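PDB 6F4V: kallistatin, which inhibits tissue kallikrein as a serpin, forming an equimolar, heat- and SDS-stable complex with the protease and being cleaved at its reactive site. Local coordinates for residues A10-R15 against E57-N62; H87-R92 against F169-E174; Q134-H139 against D150-L155; L215-L220 against R241-V246. One frame throughout, in Å; residues are numbered along the deposited sequence. Where two conformers were deposited one is given.

Interaction 1. Residues A10-R15 against E57-N62; sequences ADFAFR and EGLGFN. With EDO (1,2-ethanediol), chain D.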
# COMPACT_ATOMS: atom_id res chain seq x y z
N ALA A 10 -0.86 6.31 -8.61
CA ALA A 10 -1.84 5.30 -9.02
C ALA A 10 -1.27 4.37 -10.08
O ALA A 10 -1.50 3.17 -10.05
CB ALA A 10 -3.12 5.95 -9.50
N ASP A 11 -0.51 4.93 -11.03
CA ASP A 11 0.16 4.14 -12.06
C ASP A 11 1.07 3.14 -11.42
O ASP A 11 1.06 1.98 -11.80
CB ASP A 11 0.94 5.07 -13.02
CG ASP A 11 1.88 4.33 -13.99
OD1 ASP A 11 1.33 3.73 -14.92
OD2 ASP A 11 3.14 4.33 -13.82
N PHE A 12 1.90 3.58 -10.48
CA PHE A 12 2.78 2.65 -9.77
C PHE A 12 2.00 1.56 -9.05
O PHE A 12 2.36 0.37 -9.14
CB PHE A 12 3.68 3.38 -8.79
CG PHE A 12 4.58 2.47 -8.05
CD1 PHE A 12 5.67 1.90 -8.69
CD2 PHE A 12 4.32 2.11 -6.75
CE1 PHE A 12 6.51 1.01 -8.03
CE2 PHE A 12 5.16 1.22 -6.08
CZ PHE A 12 6.28 0.69 -6.73
N ALA A 13 0.94 1.98 -8.33
CA ALA A 13 0.09 1.02 -7.59
C ALA A 13 -0.36 -0.15 -8.44
O ALA A 13 -0.17 -1.33 -8.07
CB ALA A 13 -1.11 1.70 -7.00
N PHE A 14 -0.92 0.18 -9.60
CA PHE A 14 -1.46 -0.84 -10.48
C PHE A 14 -0.40 -1.63 -11.27
O PHE A 14 -0.60 -2.81 -11.56
CB PHE A 14 -2.59 -0.29 -11.34
CG PHE A 14 -3.82 0.05 -10.52
CD1 PHE A 14 -4.62 -0.97 -10.01
CD2 PHE A 14 -4.15 1.36 -10.20
CE1 PHE A 14 -5.73 -0.69 -9.21
CE2 PHE A 14 -5.25 1.64 -9.39
CZ PHE A 14 -6.05 0.62 -8.91
N ARG A 15 0.75 -1.01 -11.55
CA ARG A 15 1.89 -1.73 -12.13
C ARG A 15 2.43 -2.77 -11.15
O ARG A 15 2.72 -3.92 -11.56
CB ARG A 15 3.00 -0.77 -12.57
CG ARG A 15 2.76 -0.13 -13.95
CD ARG A 15 4.02 0.53 -14.50
NE ARG A 15 4.33 1.71 -13.74
CZ ARG A 15 5.43 1.94 -13.01
NH1 ARG A 15 6.46 1.11 -12.96
NH2 ARG A 15 5.50 3.10 -12.36
N GLU A 57 11.23 8.06 -12.15
CA GLU A 57 10.57 7.50 -13.34
C GLU A 57 9.97 6.12 -13.09
O GLU A 57 8.88 5.86 -13.54
CB GLU A 57 11.51 7.46 -14.56
CG GLU A 57 11.67 8.87 -15.08
CD GLU A 57 12.82 9.07 -16.06
OE1 GLU A 57 13.71 8.19 -16.15
OE2 GLU A 57 12.81 10.14 -16.70
N GLY A 58 10.68 5.28 -12.34
CA GLY A 58 10.18 3.98 -11.92
C GLY A 58 8.86 4.09 -11.13
O GLY A 58 7.98 3.23 -11.24
N LEU A 59 8.77 5.15 -10.33
CA LEU A 59 7.56 5.45 -9.55
C LEU A 59 6.45 6.05 -10.37
O LEU A 59 5.38 6.38 -9.82
CB LEU A 59 7.91 6.37 -8.38
CG LEU A 59 8.74 5.72 -7.30
CD1 LEU A 59 9.19 6.77 -6.30
CD2 LEU A 59 7.95 4.59 -6.64
N GLY A 60 6.70 6.28 -11.66
CA GLY A 60 5.69 6.76 -12.59
C GLY A 60 5.71 8.25 -12.86
O GLY A 60 4.84 8.75 -13.58
N PHE A 61 6.69 8.99 -12.35
CA PHE A 61 6.68 10.43 -12.51
C PHE A 61 7.20 10.81 -13.88
O PHE A 61 8.16 10.20 -14.35
CB PHE A 61 7.46 11.12 -11.39
CG PHE A 61 6.80 10.97 -10.08
CD1 PHE A 61 5.64 11.68 -9.82
CD2 PHE A 61 7.26 10.07 -9.14
CE1 PHE A 61 4.98 11.52 -8.63
CE2 PHE A 61 6.57 9.87 -7.95
CZ PHE A 61 5.42 10.60 -7.70
N ASN A 62 6.52 11.74 -14.53
CA ASN A 62 6.93 12.25 -15.84
C ASN A 62 7.69 13.52 -15.55
O ASN A 62 7.10 14.56 -15.22
CB ASN A 62 5.72 12.49 -16.75
CG ASN A 62 6.13 12.99 -18.13
OD1 ASN A 62 7.21 13.55 -18.31
ND2 ASN A 62 5.23 12.81 -19.10
C1 EDO D . 1.59 8.13 -15.20
O1 EDO D . 2.80 7.52 -14.71
C2 EDO D . 1.51 9.60 -14.79
O2 EDO D . 2.62 10.35 -15.34
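A Schellman motif closing helix 49-58 docks on helix 6-23 through Arg-15, which reaches the carbonyl of Gly-58, and through Phe-12, which packs on Leu-59. Arg-15 NH2 donates to Gly-58 O at 2.7 Å, with the oxygen in the guanidinium plane but the nitrogen standing 41° above the plane of the carbonyl; NH1 adds a weak bond to the same oxygen. The NE and NH2 edge of Arg-15 also grips Asp-11 of the same helix, both nitrogens on OD2, NE at 2.9 Å, so the salt bridge fixes the rotation of the group that bonds Gly-58 O at the end of helix 49-58. Phe-12 has CG anti to its N (chi1 180°), which sends the ring out to Leu-59, whose CD2 sits 4.0 Å from the ring centroid in a CH-pi contact over one face. A CB at Gly-60 (phi 99°) would be jammed against Leu-59 O, reason enough for glycine, and would also clash with Asp-11 OD2; Gly-60 O accepts a hydrogen bond from O1 of an ethanediol at 2.6 Å. Around this joint, helix 33-44 supplies Ile-36 and Ser-37 against Phe-12 and Tyr-40 against Leu-59, while Phe-292 from a loop also touches Leu-59.

Interaction 2. Residues H87-R92 against F169-E174; sequences HGLETR and FKALWE
Glu-90 and Lys-170 form the hydrogen-bonded pair near the end of the antiparallel ladder between strands 89-100 and 159-172, between the Leu-89/Ala-171 and Thr-91/Phe-169 pairs; the two strands are neighbours in the large central sheet of the serpin fold. Strand 328-340 lies between 159-172 and 312-324, a position consistent with the inserted reactive-centre loop of a cleaved serpin.

The backbone bonds come first. Glu-90 N donates to Lys-170 O at 2.7 Å, and Lys-170 N to Glu-90 O at 2.8 Å; farther along, Leu-172 N bonds Gly-88 O. CA-H...O contacts fill in between, the shortest from Phe-169 CA to Glu-90 O.

Apolar packing gathers on the face that carries Leu-89, Thr-91, Phe-169 and Ala-171. Leu-89 CD1 lies 3.7 Å from Ala-171 CB and also touches Phe-169 CE1. With CG anti to the backbone N (chi1 175°), the Phe-169 ring is carried across toward the neighbouring strand, bringing CD1 to 3.6 Å from Thr-91 OG1. Tyr-224 and Ala-228 cover this face, Tyr-224 meeting the Phe-169 ring edge-to-face.

Charges occupy the face of Glu-90 and Lys-170. Glu-90 OE1 and Lys-170 NZ stay 4.5 Å apart, beyond a salt bridge, while Glu-90 OE2 bonds Arg-92 and Arg-145. Arg-92 NE approaches Glu-90 OE2 along its anti lone pair at 2.9 Å, with an N-H...O angle of 171°.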
# COMPACT_ATOMS: atom_id res chain seq x y z
N HIS A 87 -12.62 12.13 12.40
CA HIS A 87 -13.54 11.72 13.48
C HIS A 87 -13.67 10.20 13.65
O HIS A 87 -13.43 9.68 14.74
CB HIS A 87 -14.91 12.41 13.34
CG HIS A 87 -14.94 13.81 13.89
ND1 HIS A 87 -15.93 14.26 14.73
CD2 HIS A 87 -14.08 14.85 13.73
CE1 HIS A 87 -15.69 15.52 15.06
NE2 HIS A 87 -14.57 15.89 14.47
N GLY A 88 -14.04 9.49 12.57
CA GLY A 88 -14.15 8.02 12.58
C GLY A 88 -13.14 7.35 11.65
O GLY A 88 -13.43 6.25 11.05
N LEU A 89 -11.97 8.02 11.53
CA LEU A 89 -10.87 7.58 10.69
C LEU A 89 -9.49 7.99 11.21
O LEU A 89 -9.18 9.17 11.34
CB LEU A 89 -11.04 8.13 9.28
CG LEU A 89 -10.19 7.53 8.14
CD1 LEU A 89 -11.04 7.25 6.90
CD2 LEU A 89 -9.01 8.44 7.81
N GLU A 90 -8.66 6.99 11.50
CA GLU A 90 -7.27 7.21 11.87
C GLU A 90 -6.40 6.84 10.67
O GLU A 90 -6.52 5.73 10.12
CB GLU A 90 -6.90 6.33 13.08
CG GLU A 90 -5.46 6.53 13.57
CD GLU A 90 -5.04 5.55 14.65
OE1 GLU A 90 -5.89 4.84 15.20
OE2 GLU A 90 -3.84 5.50 15.00
N THR A 91 -5.61 7.80 10.21
CA THR A 91 -4.55 7.53 9.28
C THR A 91 -3.29 8.18 9.83
O THR A 91 -3.31 9.36 10.25
CB THR A 91 -4.89 8.02 7.86
OG1 THR A 91 -6.14 7.47 7.46
CG2 THR A 91 -3.82 7.60 6.88
N ARG A 92 -2.21 7.40 9.88
CA ARG A 92 -0.91 7.92 10.26
C ARG A 92 0.10 7.38 9.29
O ARG A 92 0.10 6.16 9.02
CB ARG A 92 -0.51 7.51 11.67
CG ARG A 92 -1.22 8.30 12.75
CD ARG A 92 -0.87 7.87 14.15
NE ARG A 92 -1.17 6.45 14.37
CZ ARG A 92 -0.29 5.45 14.33
NH1 ARG A 92 1.00 5.65 14.07
NH2 ARG A 92 -0.71 4.20 14.54
N PHE A 169 -3.92 2.61 9.21
CA PHE A 169 -5.24 3.03 8.78
C PHE A 169 -6.27 2.26 9.56
O PHE A 169 -6.31 1.03 9.52
CB PHE A 169 -5.39 2.70 7.29
CG PHE A 169 -6.75 2.97 6.72
CD1 PHE A 169 -7.07 4.23 6.27
CD2 PHE A 169 -7.68 1.97 6.58
CE1 PHE A 169 -8.31 4.50 5.71
CE2 PHE A 169 -8.93 2.22 6.00
CZ PHE A 169 -9.23 3.50 5.56
N LYS A 170 -7.15 2.98 10.25
CA LYS A 170 -8.26 2.32 10.95
C LYS A 170 -9.47 3.22 10.78
O LYS A 170 -9.43 4.42 11.13
CB LYS A 170 -7.93 2.08 12.44
CG LYS A 170 -9.04 1.30 13.16
CD LYS A 170 -8.60 0.72 14.52
CE LYS A 170 -8.20 1.73 15.56
NZ LYS A 170 -7.66 1.03 16.79
N ALA A 171 -10.52 2.65 10.23
CA ALA A 171 -11.66 3.44 9.80
C ALA A 171 -12.94 2.68 9.98
O ALA A 171 -13.07 1.54 9.60
CB ALA A 171 -11.50 3.81 8.32
N LEU A 172 -13.93 3.37 10.52
CA LEU A 172 -15.27 2.82 10.67
C LEU A 172 -16.07 2.86 9.35
O LEU A 172 -15.99 3.85 8.61
CB LEU A 172 -16.04 3.65 11.70
CG LEU A 172 -15.56 3.61 13.14
CD1 LEU A 172 -16.24 4.75 13.90
CD2 LEU A 172 -15.85 2.26 13.78
N TRP A 173 -16.88 1.84 9.11
CA TRP A 173 -17.84 1.88 8.00
C TRP A 173 -18.86 2.99 8.21
O TRP A 173 -19.34 3.14 9.33
CB TRP A 173 -18.64 0.57 7.92
CG TRP A 173 -17.88 -0.66 7.72
CD1 TRP A 173 -17.88 -1.75 8.50
CD2 TRP A 173 -17.01 -0.96 6.61
NE1 TRP A 173 -17.09 -2.73 7.97
CE2 TRP A 173 -16.52 -2.26 6.81
CE3 TRP A 173 -16.63 -0.25 5.46
CZ2 TRP A 173 -15.64 -2.87 5.90
CZ3 TRP A 173 -15.75 -0.87 4.55
CH2 TRP A 173 -15.27 -2.15 4.79
N GLU A 174 -19.24 3.73 7.17
CA GLU A 174 -20.48 4.52 7.28
C GLU A 174 -21.69 3.60 7.53
O GLU A 174 -22.61 3.99 8.24
CB GLU A 174 -20.76 5.35 6.02
CG GLU A 174 -19.87 6.56 5.89
CD GLU A 174 -20.28 7.75 6.74
OE1 GLU A 174 -19.70 8.84 6.56
OE2 GLU A 174 -21.17 7.60 7.61

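Interaction 3. Residues Q134-H139 against D150-L155; sequences QLINDH and DLVSEL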
# COMPACT_ATOMS: atom_id res chain seq x y z
N GLN A 134 16.09 -5.51 16.04
CA GLN A 134 15.07 -5.35 17.08
C GLN A 134 14.62 -3.89 17.20
O GLN A 134 13.42 -3.62 17.30
CB GLN A 134 15.57 -5.88 18.44
CG GLN A 134 14.47 -6.12 19.48
CD GLN A 134 14.99 -6.17 20.91
OE1 GLN A 134 15.93 -5.47 21.28
NE2 GLN A 134 14.36 -7.01 21.74
N LEU A 135 15.58 -2.95 17.21
CA LEU A 135 15.25 -1.52 17.31
C LEU A 135 14.33 -1.06 16.16
O LEU A 135 13.32 -0.38 16.39
CB LEU A 135 16.52 -0.67 17.34
CG LEU A 135 16.35 0.85 17.42
CD1 LEU A 135 15.92 1.32 18.81
CD2 LEU A 135 17.61 1.57 16.96
N ILE A 136 14.68 -1.42 14.93
CA ILE A 136 13.90 -1.02 13.75
C ILE A 136 12.55 -1.70 13.78
O ILE A 136 11.52 -1.03 13.63
CB ILE A 136 14.61 -1.37 12.42
CG1 ILE A 136 15.94 -0.63 12.30
CG2 ILE A 136 13.70 -1.03 11.24
CD1 ILE A 136 16.82 -1.09 11.16
N ASN A 137 12.54 -3.00 14.02
CA ASN A 137 11.30 -3.74 13.99
C ASN A 137 10.32 -3.38 15.09
O ASN A 137 9.10 -3.33 14.83
CB ASN A 137 11.53 -5.25 13.91
CG ASN A 137 12.05 -5.68 12.55
OD1 ASN A 137 12.00 -4.91 11.58
ND2 ASN A 137 12.57 -6.89 12.46
N ASP A 138 10.83 -3.10 16.29
CA ASP A 138 9.98 -2.63 17.39
C ASP A 138 9.37 -1.28 17.06
O ASP A 138 8.23 -1.05 17.40
CB ASP A 138 10.77 -2.48 18.71
CG ASP A 138 11.14 -3.81 19.36
OD1 ASP A 138 10.59 -4.89 19.02
OD2 ASP A 138 12.03 -3.77 20.24
N HIS A 139 10.14 -0.37 16.47
CA HIS A 139 9.62 0.95 16.06
C HIS A 139 8.46 0.80 15.07
O HIS A 139 7.38 1.36 15.28
CB HIS A 139 10.73 1.81 15.46
CG HIS A 139 10.26 3.15 14.95
ND1 HIS A 139 9.80 4.14 15.79
CD2 HIS A 139 10.21 3.66 13.70
CE1 HIS A 139 9.46 5.20 15.07
NE2 HIS A 139 9.70 4.94 13.80
N ASP A 150 8.38 -7.82 12.44
CA ASP A 150 9.56 -8.33 11.76
C ASP A 150 9.68 -7.80 10.32
O ASP A 150 9.93 -8.55 9.37
CB ASP A 150 9.62 -9.88 11.84
CG ASP A 150 9.61 -10.40 13.31
OD1 ASP A 150 10.13 -9.71 14.24
OD2 ASP A 150 9.07 -11.52 13.53
N LEU A 151 9.50 -6.49 10.15
CA LEU A 151 9.61 -5.89 8.83
C LEU A 151 10.96 -6.24 8.19
O LEU A 151 11.02 -6.75 7.07
CB LEU A 151 9.46 -4.37 8.88
CG LEU A 151 9.73 -3.65 7.55
CD1 LEU A 151 8.77 -4.13 6.46
CD2 LEU A 151 9.70 -2.15 7.70
N VAL A 152 12.03 -5.92 8.92
CA VAL A 152 13.37 -6.18 8.45
C VAL A 152 13.74 -7.61 8.88
O VAL A 152 14.06 -7.85 10.05
CB VAL A 152 14.35 -5.13 9.01
CG1 VAL A 152 15.78 -5.45 8.59
CG2 VAL A 152 13.95 -3.75 8.54
N SER A 153 13.68 -8.55 7.94
CA SER A 153 13.94 -9.98 8.20
C SER A 153 15.40 -10.42 8.01
O SER A 153 15.75 -11.53 8.39
CB SER A 153 13.04 -10.84 7.32
OG SER A 153 13.14 -10.42 5.98
N GLU A 154 16.23 -9.57 7.37
CA GLU A 154 17.69 -9.74 7.24
C GLU A 154 18.33 -8.38 7.34
O GLU A 154 17.73 -7.38 6.92
CB GLU A 154 18.11 -10.21 5.84
CG GLU A 154 17.46 -11.44 5.28
CD GLU A 154 17.77 -11.62 3.80
OE1 GLU A 154 16.89 -12.16 3.08
OE2 GLU A 154 18.88 -11.20 3.36
N LEU A 155 19.58 -8.36 7.80
CA LEU A 155 20.37 -7.13 7.84
C LEU A 155 21.85 -7.51 7.76
O LEU A 155 22.34 -8.23 8.62
CB LEU A 155 20.08 -6.37 9.14
CG LEU A 155 20.66 -4.97 9.28
CD1 LEU A 155 20.01 -4.04 8.27
CD2 LEU A 155 20.47 -4.45 10.70
O HOH W 1 8.09 -4.56 12.30
O HOH W 2 12.48 -8.65 14.60
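Ile-136 and Asn-137, adjacent on helix 129-143, bind the irregular segment 150-155 that leads from this helix back to strand 159-172; this is the pairing of helix F with its return loop in the serpin fold. Ile-136 comes first, its CG2 branch meeting Val-152 CG2 at 3.8 Å in an apolar contact beside the polar one.

Asn-137 then pairs both ends of its amide with the backbone of Val-152. OD1 accepts from Val-152 N at 2.8 Å, the donor tilted 20° from the carbonyl plane, and ND2 donates to Val-152 O at 3.0 Å, an oxygen lying close to the plane of the amide, while ND2 itself stands above the plane of the Val-152 carbonyl. Each bond has an N-H...O angle of 167°, and together they fix which way round the amide sits. ND2 also donates a hydrogen bond to water 2, 2.8 Å away, which in turn donates to Asp-150 OD1. A second water joins Asn-137 O to Leu-151 N. A leucine in place of Asn-137 would probably leave Val-152 N and O without their partners on the helix and water 2 without its donor.

The joint rests on the central sheet: Ile-136 touches Phe-98 of strand 89-100, Val-152 touches Ser-336 of strand 328-340, and Leu-151 packs between Val-140 of the helix and Ala-334 and Ser-336 of that strand.

Interaction 4. Residues L215-L220 against R241-V246; sequences LPCSVL and REIEEV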
# COMPACT_ATOMS: atom_id res chain seq x y z
N LEU A 215 -17.57 -5.67 -18.48
CA LEU A 215 -16.60 -6.59 -17.87
C LEU A 215 -17.30 -7.60 -17.01
O LEU A 215 -18.34 -7.30 -16.44
CB LEU A 215 -15.63 -5.82 -16.98
CG LEU A 215 -14.81 -4.73 -17.65
CD1 LEU A 215 -14.07 -3.94 -16.56
CD2 LEU A 215 -13.80 -5.34 -18.62
N PRO A 216 -16.71 -8.79 -16.84
CA PRO A 216 -17.35 -9.82 -16.02
C PRO A 216 -17.12 -9.60 -14.51
O PRO A 216 -16.43 -10.39 -13.86
CB PRO A 216 -16.70 -11.13 -16.55
CG PRO A 216 -15.33 -10.70 -16.96
CD PRO A 216 -15.52 -9.31 -17.54
N CYS A 217 -17.72 -8.56 -13.95
CA CYS A 217 -17.57 -8.27 -12.53
C CYS A 217 -18.65 -7.35 -12.04
O CYS A 217 -19.35 -6.71 -12.83
CB CYS A 217 -16.19 -7.65 -12.23
SG CYS A 217 -15.93 -5.97 -12.84
N SER A 218 -18.83 -7.35 -10.72
CA SER A 218 -19.55 -6.31 -10.01
C SER A 218 -18.58 -5.50 -9.16
O SER A 218 -17.52 -5.97 -8.79
CB SER A 218 -20.64 -6.93 -9.14
OG SER A 218 -21.58 -7.65 -9.92
N VAL A 219 -18.96 -4.28 -8.82
CA VAL A 219 -18.13 -3.38 -8.04
C VAL A 219 -19.01 -2.74 -6.97
O VAL A 219 -20.08 -2.21 -7.27
CB VAL A 219 -17.50 -2.29 -8.94
CG1 VAL A 219 -16.62 -1.33 -8.14
CG2 VAL A 219 -16.71 -2.92 -10.09
N LEU A 220 -18.55 -2.81 -5.73
CA LEU A 220 -19.17 -2.19 -4.57
C LEU A 220 -18.22 -1.14 -4.07
O LEU A 220 -17.03 -1.43 -3.91
CB LEU A 220 -19.36 -3.25 -3.47
CG LEU A 220 -19.76 -2.75 -2.07
CD1 LEU A 220 -21.12 -2.05 -2.09
CD2 LEU A 220 -19.82 -3.93 -1.12
N ARG A 241 -8.61 -13.28 -13.63
CA ARG A 241 -7.56 -12.82 -14.54
C ARG A 241 -8.03 -11.78 -15.54
O ARG A 241 -7.28 -10.84 -15.84
CB ARG A 241 -6.85 -13.96 -15.30
CG ARG A 241 -5.70 -14.60 -14.53
CD ARG A 241 -4.63 -13.59 -14.09
NE ARG A 241 -3.87 -12.99 -15.20
CZ ARG A 241 -3.09 -11.91 -15.09
NH1 ARG A 241 -2.97 -11.25 -13.94
NH2 ARG A 241 -2.42 -11.47 -16.16
N GLU A 242 -9.25 -11.93 -16.04
CA GLU A 242 -9.80 -10.98 -17.01
C GLU A 242 -9.92 -9.55 -16.42
O GLU A 242 -9.69 -8.52 -17.10
CB GLU A 242 -11.18 -11.41 -17.51
CG GLU A 242 -11.16 -12.79 -18.19
CD GLU A 242 -12.24 -12.98 -19.24
OE1 GLU A 242 -12.16 -14.02 -19.94
OE2 GLU A 242 -13.14 -12.10 -19.41
N ILE A 243 -10.27 -9.48 -15.15
CA ILE A 243 -10.38 -8.20 -14.49
C ILE A 243 -8.99 -7.63 -14.19
O ILE A 243 -8.73 -6.43 -14.39
CB ILE A 243 -11.23 -8.32 -13.22
CG1 ILE A 243 -12.64 -8.84 -13.55
CG2 ILE A 243 -11.30 -6.99 -12.52
CD1 ILE A 243 -13.38 -8.08 -14.62
N GLU A 244 -8.08 -8.50 -13.76
CA GLU A 244 -6.71 -8.06 -13.49
C GLU A 244 -6.05 -7.44 -14.73
O GLU A 244 -5.29 -6.46 -14.61
CB GLU A 244 -5.88 -9.21 -12.92
CG GLU A 244 -6.29 -9.59 -11.50
CD GLU A 244 -5.47 -10.73 -10.91
OE1 GLU A 244 -5.02 -11.60 -11.67
OE2 GLU A 244 -5.29 -10.80 -9.68
N GLU A 245 -6.36 -7.98 -15.93
CA GLU A 245 -5.80 -7.47 -17.20
C GLU A 245 -6.22 -6.05 -17.50
O GLU A 245 -5.53 -5.38 -18.23
CB GLU A 245 -6.18 -8.31 -18.42
CG GLU A 245 -5.63 -9.71 -18.43
CD GLU A 245 -4.15 -9.82 -18.71
OE1 GLU A 245 -3.38 -8.83 -18.85
OE2 GLU A 245 -3.76 -11.01 -18.80
N VAL A 246 -7.33 -5.60 -16.92
CA VAL A 246 -7.81 -4.25 -17.16
C VAL A 246 -7.80 -3.37 -15.90
O VAL A 246 -8.39 -2.27 -15.90
CB VAL A 246 -9.23 -4.27 -17.81
CG1 VAL A 246 -9.18 -4.94 -19.19
CG2 VAL A 246 -10.28 -4.92 -16.92
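Ile-243 of helix 240-244 pushes its longer branch against Leu-215, Pro-216 and Cys-217, where the chain enters strand 217-223. From CB, the branch leaves with CG1 anti to the carbonyl carbon (chi1 -58°). CG1 lies 4.0 Å from Cys-217 CB and near Pro-216 O. The second torsion, -53°, then folds CD1 back, and this methyl does most of the touching: it sits 3.7 Å from Cys-217 CB and also meets Cys-217 SG and Pro-216 CD, with Leu-215 CB slightly farther off.

Pro-216 presents its ring from the centre of an inverse gamma turn, closed by Cys-217 N on Leu-215 O, and its CG also meets Glu-242 OE2 at 3.6 Å. A glycine in place of Pro-216, lacking the ring carbons CG and CD that pack on Ile-243 CD1, would probably open a gap beside that methyl and free the turn's backbone. Beyond it, Val-246 CG2 meets both Leu-215 methyls tip to tip, CD1 at 3.9 Å. Ile-233, Pro-235 and Trp-255 extend this apolar patch.

No hydrogen bond crosses between the two segments, so shape and apolar burial hold the short helix to the start of the strand, while Arg-241, Glu-244 and Glu-245 keep their salt-bridge network away from this interface.

How the interactions relate
The four contacts are spread through the single serpin domain and do not touch. Interaction 3 is nested in the chain loop closed by interaction 2, and strand 159-172 takes the chain from one to the other; their nearest atoms are about 8 Å apart. Interaction 4 comes within about 7 Å of interaction 1 and about 8 Å of interaction 2, nearest atoms, but its centre is about 37 Å from that of interaction 3, across the molecule. Two bound groups lie close by: the sodium ion, held by Tyr-224 and Gly-226, is about 6 Å from the Leu-89 side chain of interaction 2, and a sulfated glucopyranoside is about 7 Å from Leu-215 of interaction 4, which follows the glycan-pocket residues Asp-212, Arg-213 and Tyr-214.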